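Local coordinates for protein ribokinase RBSK (Mycobacterium tuberculosis, PDB 3GO6) that probably phosphorylates D-ribose at its O5 hydroxyl, using ATP and a divalent cation, most likely magnesium, at residues 19-24 / 143-148; 63-68 / 247-252; 156-161 / 187-192. All blocks are in the same frame, centred on the assembly; numbering follows the deposited sequence.

In the fold
The three contacts lie in one pfkB-family domain, whose central sheet has helices on both faces. Interaction 1 pairs two parallel strands of that sheet. Interaction 2 joins two helices on one face and carries Asp248, which binds the ribose. Interaction 3 joins two helices on the other face. Interactions 1 and 2 have centres about 12 Å apart and touch: Leu148 CD2 lies 3.7 Å from Ala251 O. Interaction 1 meets interaction 3 where Leu147 CD2 lies 3.6 Å from Ala161 C. Interactions 2 and 3 do not touch, and their nearest atoms are about 14 Å apart. The side chain of Val24 in interaction 1 is about 11 Å from the ribose.

Interaction 1: residues 19-24 / 143-148; sequences APRVCV and NCDVLL
Arg21 reaches Asp145 with CG beside its backbone N (chi1 -59°) and a bend at chi3 (-61°), which turns the guanidinium back along residues 143-145. Asp145 has its CG beside the backbone N too (chi1 -63°). NH2 of Arg21 forms a salt bridge to OD1 of Asp145 at 3.0 Å. The carboxylate lies at the guanidinium edge, but OD1 is met from above the carboxylate plane. The NE bond to OD2 is weak. OD2 of Asp145 accepts the backbone N of Arg21 at 2.9 Å and also a water that bridges to Ala19 O. One guanidinium face lies over Asn143 O, and a second water joins NH1 to Asn143 ND2. Arg21 O grips two donors, Asp145 N at 2.8 Å and Val146 N at 3.2 Å. Regular pairing follows: Cys23 N to Val146 O, 2.9 Å, then Leu148 N to Cys23 O, 2.8 Å. Val22, Val24, Val146 and Leu148 point to the face covered by helices 58-68 and 246-257. Cys23 and Leu147 point to the other, where CB of Cys23 meets CB of Cys144 at 3.8 Å. These are neighbouring parallel strands in the central sheet of the ribokinase fold.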
loop_
_atom_site.group_PDB
_atom_site.type_symbol
_atom_site.label_atom_id
_atom_site.label_comp_id
_atom_site.label_asym_id
_atom_site.label_seq_id
_atom_site.Cartn_x
_atom_site.Cartn_y
_atom_site.Cartn_z
ATOM N N ALA A 19 -15.637 -19.754 30.330
ATOM C CA ALA A 19 -14.734 -19.167 29.275
ATOM C C ALA A 19 -14.168 -17.838 29.754
ATOM O O ALA A 19 -14.910 -17.027 30.299
ATOM C CB ALA A 19 -15.493 -18.979 27.972
ATOM N N PRO A 20 -12.851 -17.600 29.556
ATOM C CA PRO A 20 -12.271 -16.340 30.020
ATOM C C PRO A 20 -12.805 -15.155 29.224
ATOM O O PRO A 20 -13.066 -15.283 28.034
ATOM C CB PRO A 20 -10.764 -16.525 29.790
ATOM C CG PRO A 20 -10.648 -17.572 28.813
ATOM C CD PRO A 20 -11.846 -18.465 28.914
ATOM N N ARG A 21 -12.995 -14.033 29.899
ATOM C CA ARG A 21 -13.513 -12.842 29.260
ATOM C C ARG A 21 -12.318 -11.956 28.960
ATOM O O ARG A 21 -11.673 -11.428 29.876
ATOM C CB ARG A 21 -14.526 -12.115 30.159
ATOM C CG ARG A 21 -15.738 -12.970 30.547
ATOM C CD ARG A 21 -16.506 -12.348 31.719
ATOM N NE ARG A 21 -15.692 -12.229 32.935
ATOM C CZ ARG A 21 -16.023 -11.504 34.006
ATOM N NH1 ARG A 21 -17.163 -10.820 34.035
ATOM N NH2 ARG A 21 -15.211 -11.458 35.056
ATOM N N VAL A 22 -12.014 -11.820 27.673
ATOM C CA VAL A 22 -10.896 -10.987 27.247
ATOM C C VAL A 22 -11.439 -9.693 26.670
ATOM O O VAL A 22 -12.299 -9.729 25.788
ATOM C CB VAL A 22 -10.016 -11.731 26.219
ATOM C CG1 VAL A 22 -8.977 -10.796 25.623
ATOM C CG2 VAL A 22 -9.355 -12.961 26.895
ATOM N N CYS A 23 -10.957 -8.559 27.188
ATOM C CA CYS A 23 -11.230 -7.263 26.566
ATOM C C CYS A 23 -9.986 -6.731 25.838
ATOM O O CYS A 23 -8.920 -6.549 26.452
ATOM C CB CYS A 23 -11.704 -6.245 27.603
ATOM S SG CYS A 23 -11.837 -4.596 26.887
ATOM N N VAL A 24 -10.107 -6.519 24.527
ATOM C CA VAL A 24 -8.992 -5.986 23.754
ATOM C C VAL A 24 -9.255 -4.507 23.498
ATOM O O VAL A 24 -10.286 -4.145 22.933
ATOM C CB VAL A 24 -8.810 -6.737 22.414
ATOM C CG1 VAL A 24 -7.632 -6.167 21.616
ATOM C CG2 VAL A 24 -8.641 -8.234 22.665
ATOM N N ASN A 143 -16.335 -5.994 33.194
ATOM C CA ASN A 143 -16.469 -7.446 33.291
ATOM C C ASN A 143 -15.466 -8.220 32.428
ATOM O O ASN A 143 -15.858 -9.005 31.549
ATOM C CB ASN A 143 -17.903 -7.882 32.948
ATOM C CG ASN A 143 -18.957 -7.080 33.699
ATOM O OD1 ASN A 143 -19.828 -6.448 33.087
ATOM N ND2 ASN A 143 -18.869 -7.081 35.029
ATOM N N CYS A 144 -14.175 -7.972 32.636
ATOM C CA CYS A 144 -13.185 -8.813 31.964
ATOM C C CYS A 144 -12.240 -9.472 32.947
ATOM O O CYS A 144 -12.073 -9.015 34.081
ATOM C CB CYS A 144 -12.435 -8.076 30.842
ATOM S SG CYS A 144 -11.096 -6.972 31.344
ATOM N N ASP A 145 -11.664 -10.579 32.500
ATOM C CA ASP A 145 -10.651 -11.310 33.244
ATOM C C ASP A 145 -9.250 -10.835 32.827
ATOM O O ASP A 145 -8.353 -10.685 33.668
ATOM C CB ASP A 145 -10.840 -12.803 32.984
ATOM C CG ASP A 145 -12.185 -13.300 33.501
ATOM O OD1 ASP A 145 -12.580 -12.865 34.603
ATOM O OD2 ASP A 145 -12.847 -14.085 32.804
ATOM N N VAL A 146 -9.085 -10.581 31.526
ATOM C CA VAL A 146 -7.811 -10.079 30.984
ATOM C C VAL A 146 -8.068 -8.879 30.064
ATOM O O VAL A 146 -8.880 -8.969 29.139
ATOM C CB VAL A 146 -7.064 -11.176 30.176
ATOM C CG1 VAL A 146 -5.730 -10.642 29.603
ATOM C CG2 VAL A 146 -6.807 -12.428 31.030
ATOM N N LEU A 147 -7.399 -7.764 30.343
ATOM C CA LEU A 147 -7.301 -6.666 29.380
ATOM C C LEU A 147 -6.057 -6.880 28.510
ATOM O O LEU A 147 -4.965 -7.074 29.026
ATOM C CB LEU A 147 -7.213 -5.296 30.072
ATOM C CG LEU A 147 -6.634 -4.171 29.184
ATOM C CD1 LEU A 147 -7.640 -3.623 28.192
ATOM C CD2 LEU A 147 -6.024 -3.064 29.991
ATOM N N LEU A 148 -6.226 -6.875 27.190
ATOM C CA LEU A 148 -5.079 -6.913 26.302
ATOM C C LEU A 148 -5.054 -5.635 25.454
ATOM O O LEU A 148 -6.057 -5.275 24.808
ATOM C CB LEU A 148 -5.120 -8.194 25.444
ATOM C CG LEU A 148 -4.093 -8.339 24.321
ATOM C CD1 LEU A 148 -2.663 -8.339 24.866
ATOM C CD2 LEU A 148 -4.370 -9.591 23.491
HETATM O O HOH W 1 -14.917 -15.857 32.832
HETATM O O HOH W 2 -17.564 -9.308 36.567
#

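Interaction 2: residues 63-68 / 247-252; sequences AVAAAR and GDVFAG. With RIB (alpha-D-ribofuranose), chain C.
Ala65 and Ala66 meet Val249 and Gly252 where the two helices cross. The segment axes approach to 7.5 Å at 51°. The tight part lies at Gly252. It has no side chain, which lets its CA come within 4.3 Å of the CA of Ala66. The methyl CB of Ala66 sits 3.3 Å from Gly252 O, against the backbone carbonyl. Ala65 points its CB at the backbone of the other helix and touches Val249 CA at 3.7 Å. The contact is looser at the Val249 side chain, where CG1 is 4.3 Å from Ala65 CB. Val249 also packs on Ala278 and Ala282 of helix 265-282 and on the loop at Ala292. Toward the start of 247-252 the helices diverge, and Gly247 is exposed. Arg68, partly exposed at the other end, turns to Asp290, Asn95 and Ala292 O. Asp248 takes little part in the packing. With its CG beside the backbone N (chi1 -68°), its carboxylate leads away from 63-68 to the ribose. Ribose O5 donates to OD2 of Asp248 at 2.5 Å. Asn61 ND2 also bonds OD2, and Gln62 NE2 bonds OD1, so helix 58-68 helps to position the carboxylate. The short bond to O5, the hydroxyl thought to be phosphorylated, is consistent with Asp248 acting as the predicted proton acceptor.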
loop_
_atom_site.group_PDB
_atom_site.type_symbol
_atom_site.label_atom_id
_atom_site.label_comp_id
_atom_site.label_asym_id
_atom_site.label_seq_id
_atom_site.Cartn_x
_atom_site.Cartn_y
_atom_site.Cartn_z
ATOM N N ALA A 63 -7.844 -9.810 19.119
ATOM C CA ALA A 63 -9.207 -10.156 19.527
ATOM C C ALA A 63 -9.689 -11.414 18.794
ATOM O O ALA A 63 -10.267 -12.323 19.417
ATOM C CB ALA A 63 -10.157 -8.950 19.270
ATOM N N VAL A 64 -9.453 -11.478 17.487
ATOM C CA VAL A 64 -9.837 -12.632 16.666
ATOM C C VAL A 64 -9.128 -13.923 17.122
ATOM O O VAL A 64 -9.753 -14.983 17.266
ATOM C CB VAL A 64 -9.604 -12.371 15.165
ATOM C CG1 VAL A 64 -9.716 -13.662 14.366
ATOM C CG2 VAL A 64 -10.628 -11.316 14.628
ATOM N N ALA A 65 -7.832 -13.821 17.384
ATOM C CA ALA A 65 -7.068 -14.972 17.887
ATOM C C ALA A 65 -7.560 -15.448 19.260
ATOM O O ALA A 65 -7.706 -16.664 19.495
ATOM C CB ALA A 65 -5.566 -14.650 17.925
ATOM N N ALA A 66 -7.805 -14.511 20.174
ATOM C CA ALA A 66 -8.366 -14.867 21.483
ATOM C C ALA A 66 -9.734 -15.566 21.361
ATOM O O ALA A 66 -10.006 -16.533 22.079
ATOM C CB ALA A 66 -8.465 -13.635 22.382
ATOM N N ALA A 67 -10.588 -15.072 20.460
ATOM C CA ALA A 67 -11.911 -15.683 20.214
ATOM C C ALA A 67 -11.804 -17.091 19.613
ATOM O O ALA A 67 -12.471 -18.027 20.089
ATOM C CB ALA A 67 -12.773 -14.781 19.334
ATOM N N ARG A 68 -10.955 -17.256 18.604
ATOM C CA ARG A 68 -10.716 -18.595 18.042
ATOM C C ARG A 68 -10.101 -19.570 19.057
ATOM O O ARG A 68 -10.352 -20.776 18.983
ATOM C CB ARG A 68 -9.879 -18.525 16.766
ATOM C CG ARG A 68 -10.617 -17.825 15.623
ATOM C CD ARG A 68 -9.806 -17.861 14.353
ATOM N NE ARG A 68 -10.413 -17.071 13.279
ATOM C CZ ARG A 68 -9.869 -16.921 12.074
ATOM N NH1 ARG A 68 -8.722 -17.516 11.774
ATOM N NH2 ARG A 68 -10.480 -16.178 11.158
ATOM N N GLY A 247 2.666 -12.830 15.609
ATOM C CA GLY A 247 2.827 -12.193 16.923
ATOM C C GLY A 247 1.493 -11.820 17.556
ATOM O O GLY A 247 1.310 -11.960 18.755
ATOM N N ASP A 248 0.546 -11.337 16.740
ATOM C CA ASP A 248 -0.807 -11.012 17.237
ATOM C C ASP A 248 -1.527 -12.265 17.663
ATOM O O ASP A 248 -2.264 -12.255 18.640
ATOM C CB ASP A 248 -1.626 -10.306 16.149
ATOM C CG ASP A 248 -1.088 -8.926 15.832
ATOM O OD1 ASP A 248 -0.491 -8.301 16.749
ATOM O OD2 ASP A 248 -1.228 -8.481 14.665
ATOM N N VAL A 249 -1.323 -13.353 16.916
ATOM C CA VAL A 249 -1.887 -14.653 17.301
ATOM C C VAL A 249 -1.320 -15.102 18.651
ATOM O O VAL A 249 -2.066 -15.471 19.562
ATOM C CB VAL A 249 -1.677 -15.746 16.206
ATOM C CG1 VAL A 249 -2.184 -17.104 16.717
ATOM C CG2 VAL A 249 -2.439 -15.371 14.907
ATOM N N PHE A 250 0.003 -15.053 18.792
ATOM C CA PHE A 250 0.637 -15.386 20.082
ATOM C C PHE A 250 -0.015 -14.585 21.224
ATOM O O PHE A 250 -0.400 -15.160 22.247
ATOM C CB PHE A 250 2.150 -15.124 19.992
ATOM C CG PHE A 250 2.904 -15.408 21.276
ATOM C CD1 PHE A 250 3.642 -16.593 21.408
ATOM C CD2 PHE A 250 2.897 -14.489 22.333
ATOM C CE1 PHE A 250 4.351 -16.873 22.593
ATOM C CE2 PHE A 250 3.591 -14.755 23.526
ATOM C CZ PHE A 250 4.327 -15.957 23.650
ATOM N N ALA A 251 -0.180 -13.273 21.036
ATOM C CA ALA A 251 -0.685 -12.393 22.102
ATOM C C ALA A 251 -2.136 -12.703 22.457
ATOM O O ALA A 251 -2.498 -12.772 23.646
ATOM C CB ALA A 251 -0.532 -10.928 21.703
ATOM N N GLY A 252 -2.970 -12.897 21.432
ATOM C CA GLY A 252 -4.395 -13.179 21.660
ATOM C C GLY A 252 -4.582 -14.508 22.356
ATOM O O GLY A 252 -5.416 -14.638 23.270
HETATM O O5 RIB C . 0.807 -7.432 13.568
HETATM C C5 RIB C . 0.329 -7.200 12.223
HETATM C C4 RIB C . -0.671 -6.030 12.244
HETATM O O4 RIB C . 0.063 -4.816 12.509
HETATM C C3 RIB C . -1.347 -5.787 10.906
HETATM O O3 RIB C . -2.669 -6.371 10.792
HETATM C C2 RIB C . -1.351 -4.276 10.760
HETATM O O2 RIB C . -2.680 -3.752 10.662
HETATM C C1 RIB C . -0.596 -3.695 11.946
HETATM O O1 RIB C . -1.482 -3.158 12.938
#

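Interaction 3: residues 156-161 / 187-192; sequences ATALAA and QDLAAI
Leu159 meets Asp188, Leu189 and Ile192 by carbon packing, and the shortest polar bond here lies within one helix, from Ala160 N to Ala156 O at 3.0 Å. Leu159 has the largest share of the contact. Its CG stands opposite the backbone N (chi1 179°), which sends the forked end across to the other helix. There the two methyls divide the work. Leu159 CD1 presses on the backbone, 3.6 Å from Leu189 N. It also faces Ile192: CD1 of Leu159 is 4.2 Å from CD1 of Ile192. CD2 of Leu159 lies 3.7 Å from CB of Asp188. The two side chains cross obliquely, and CB of Asp188 comes nearer than its carboxylate oxygens. Its carboxylate sits at the partly exposed margin, where the side chain also touches Arg163. Beside this, Leu189 reaches with CD2 to the CB of Ala158, 4.0 Å away. The segment axes are 9.5 Å apart and inclined by 28°, a spacing that leaves room for leucine side chains between them. Leu189 and Ile192 also touch Ala162, one turn on from Ala158. A further turn along, Gln166 NE2 bonds Ile192 O. Helices 155-167 and 183-192 are joined through strand 171-175, as in successive beta-alpha-beta units. Ala158 and Ala161 rest on Thr149 and Leu147 of strand 146-149, and Ala190 packs on the loop at Trp206 and Ser208.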
loop_
_atom_site.group_PDB
_atom_site.type_symbol
_atom_site.label_atom_id
_atom_site.label_comp_id
_atom_site.label_asym_id
_atom_site.label_seq_id
_atom_site.Cartn_x
_atom_site.Cartn_y
_atom_site.Cartn_z
ATOM N N ALA A 156 -1.971 6.962 26.302
ATOM C CA ALA A 156 -2.834 7.438 27.400
ATOM C C ALA A 156 -4.168 6.697 27.438
ATOM O O ALA A 156 -4.758 6.522 28.504
ATOM C CB ALA A 156 -3.067 8.933 27.286
ATOM N N THR A 157 -4.665 6.277 26.272
ATOM C CA THR A 157 -5.868 5.439 26.216
ATOM C C THR A 157 -5.626 4.002 26.703
ATOM O O THR A 157 -6.432 3.457 27.463
ATOM C CB THR A 157 -6.463 5.424 24.794
ATOM O OG1 THR A 157 -6.849 6.760 24.444
ATOM C CG2 THR A 157 -7.680 4.490 24.713
ATOM N N ALA A 158 -4.541 3.375 26.252
ATOM C CA ALA A 158 -4.083 2.107 26.824
ATOM C C ALA A 158 -3.958 2.179 28.359
ATOM O O ALA A 158 -4.432 1.292 29.073
ATOM C CB ALA A 158 -2.730 1.712 26.204
ATOM N N LEU A 159 -3.314 3.250 28.840
ATOM C CA LEU A 159 -3.104 3.491 30.276
ATOM C C LEU A 159 -4.413 3.602 31.052
ATOM O O LEU A 159 -4.563 2.977 32.098
ATOM C CB LEU A 159 -2.254 4.757 30.496
ATOM C CG LEU A 159 -1.957 5.180 31.947
ATOM C CD1 LEU A 159 -1.174 4.098 32.668
ATOM C CD2 LEU A 159 -1.187 6.501 31.979
ATOM N N ALA A 160 -5.360 4.387 30.544
ATOM C CA ALA A 160 -6.688 4.475 31.154
ATOM C C ALA A 160 -7.385 3.123 31.235
ATOM O O ALA A 160 -7.961 2.791 32.262
ATOM C CB ALA A 160 -7.557 5.471 30.423
ATOM N N ALA A 161 -7.331 2.331 30.156
ATOM C CA ALA A 161 -7.909 0.987 30.184
ATOM C C ALA A 161 -7.218 0.133 31.242
ATOM O O ALA A 161 -7.876 -0.608 31.984
ATOM C CB ALA A 161 -7.796 0.324 28.818
ATOM N N GLN A 187 5.938 5.005 30.775
ATOM C CA GLN A 187 6.462 4.754 32.115
ATOM C C GLN A 187 5.342 4.468 33.105
ATOM O O GLN A 187 5.472 3.571 33.930
ATOM C CB GLN A 187 7.357 5.902 32.578
ATOM C CG GLN A 187 8.688 5.932 31.848
ATOM C CD GLN A 187 9.364 7.283 31.926
ATOM O OE1 GLN A 187 8.748 8.286 32.311
ATOM N NE2 GLN A 187 10.632 7.326 31.538
ATOM N N ASP A 188 4.237 5.206 32.995
ATOM C CA ASP A 188 3.063 4.982 33.830
ATOM C C ASP A 188 2.413 3.635 33.528
ATOM O O ASP A 188 1.985 2.943 34.436
ATOM C CB ASP A 188 2.036 6.113 33.666
ATOM C CG ASP A 188 2.523 7.445 34.253
ATOM O OD1 ASP A 188 3.528 7.448 35.000
ATOM O OD2 ASP A 188 1.906 8.492 33.953
ATOM N N LEU A 189 2.332 3.272 32.247
ATOM C CA LEU A 189 1.786 1.957 31.889
ATOM C C LEU A 189 2.709 0.832 32.364
ATOM O O LEU A 189 2.241 -0.162 32.907
ATOM C CB LEU A 189 1.509 1.858 30.374
ATOM C CG LEU A 189 0.804 0.603 29.826
ATOM C CD1 LEU A 189 -0.465 0.257 30.584
ATOM C CD2 LEU A 189 0.512 0.793 28.345
ATOM N N ALA A 190 4.016 1.000 32.178
ATOM C CA ALA A 190 4.984 -0.034 32.588
ATOM C C ALA A 190 4.926 -0.310 34.103
ATOM O O ALA A 190 5.012 -1.469 34.543
ATOM C CB ALA A 190 6.389 0.343 32.148
ATOM N N ALA A 191 4.727 0.754 34.879
ATOM C CA ALA A 191 4.644 0.689 36.354
ATOM C C ALA A 191 3.570 -0.271 36.837
ATOM O O ALA A 191 3.711 -0.879 37.899
ATOM C CB ALA A 191 4.400 2.104 36.942
ATOM N N ILE A 192 2.508 -0.434 36.048
ATOM C CA ILE A 192 1.364 -1.250 36.463
ATOM C C ILE A 192 1.070 -2.517 35.630
ATOM O O ILE A 192 0.228 -3.324 36.026
ATOM C CB ILE A 192 0.053 -0.394 36.600
ATOM C CG1 ILE A 192 -0.364 0.218 35.256
ATOM C CG2 ILE A 192 0.233 0.712 37.657
ATOM C CD1 ILE A 192 -1.775 0.815 35.261
#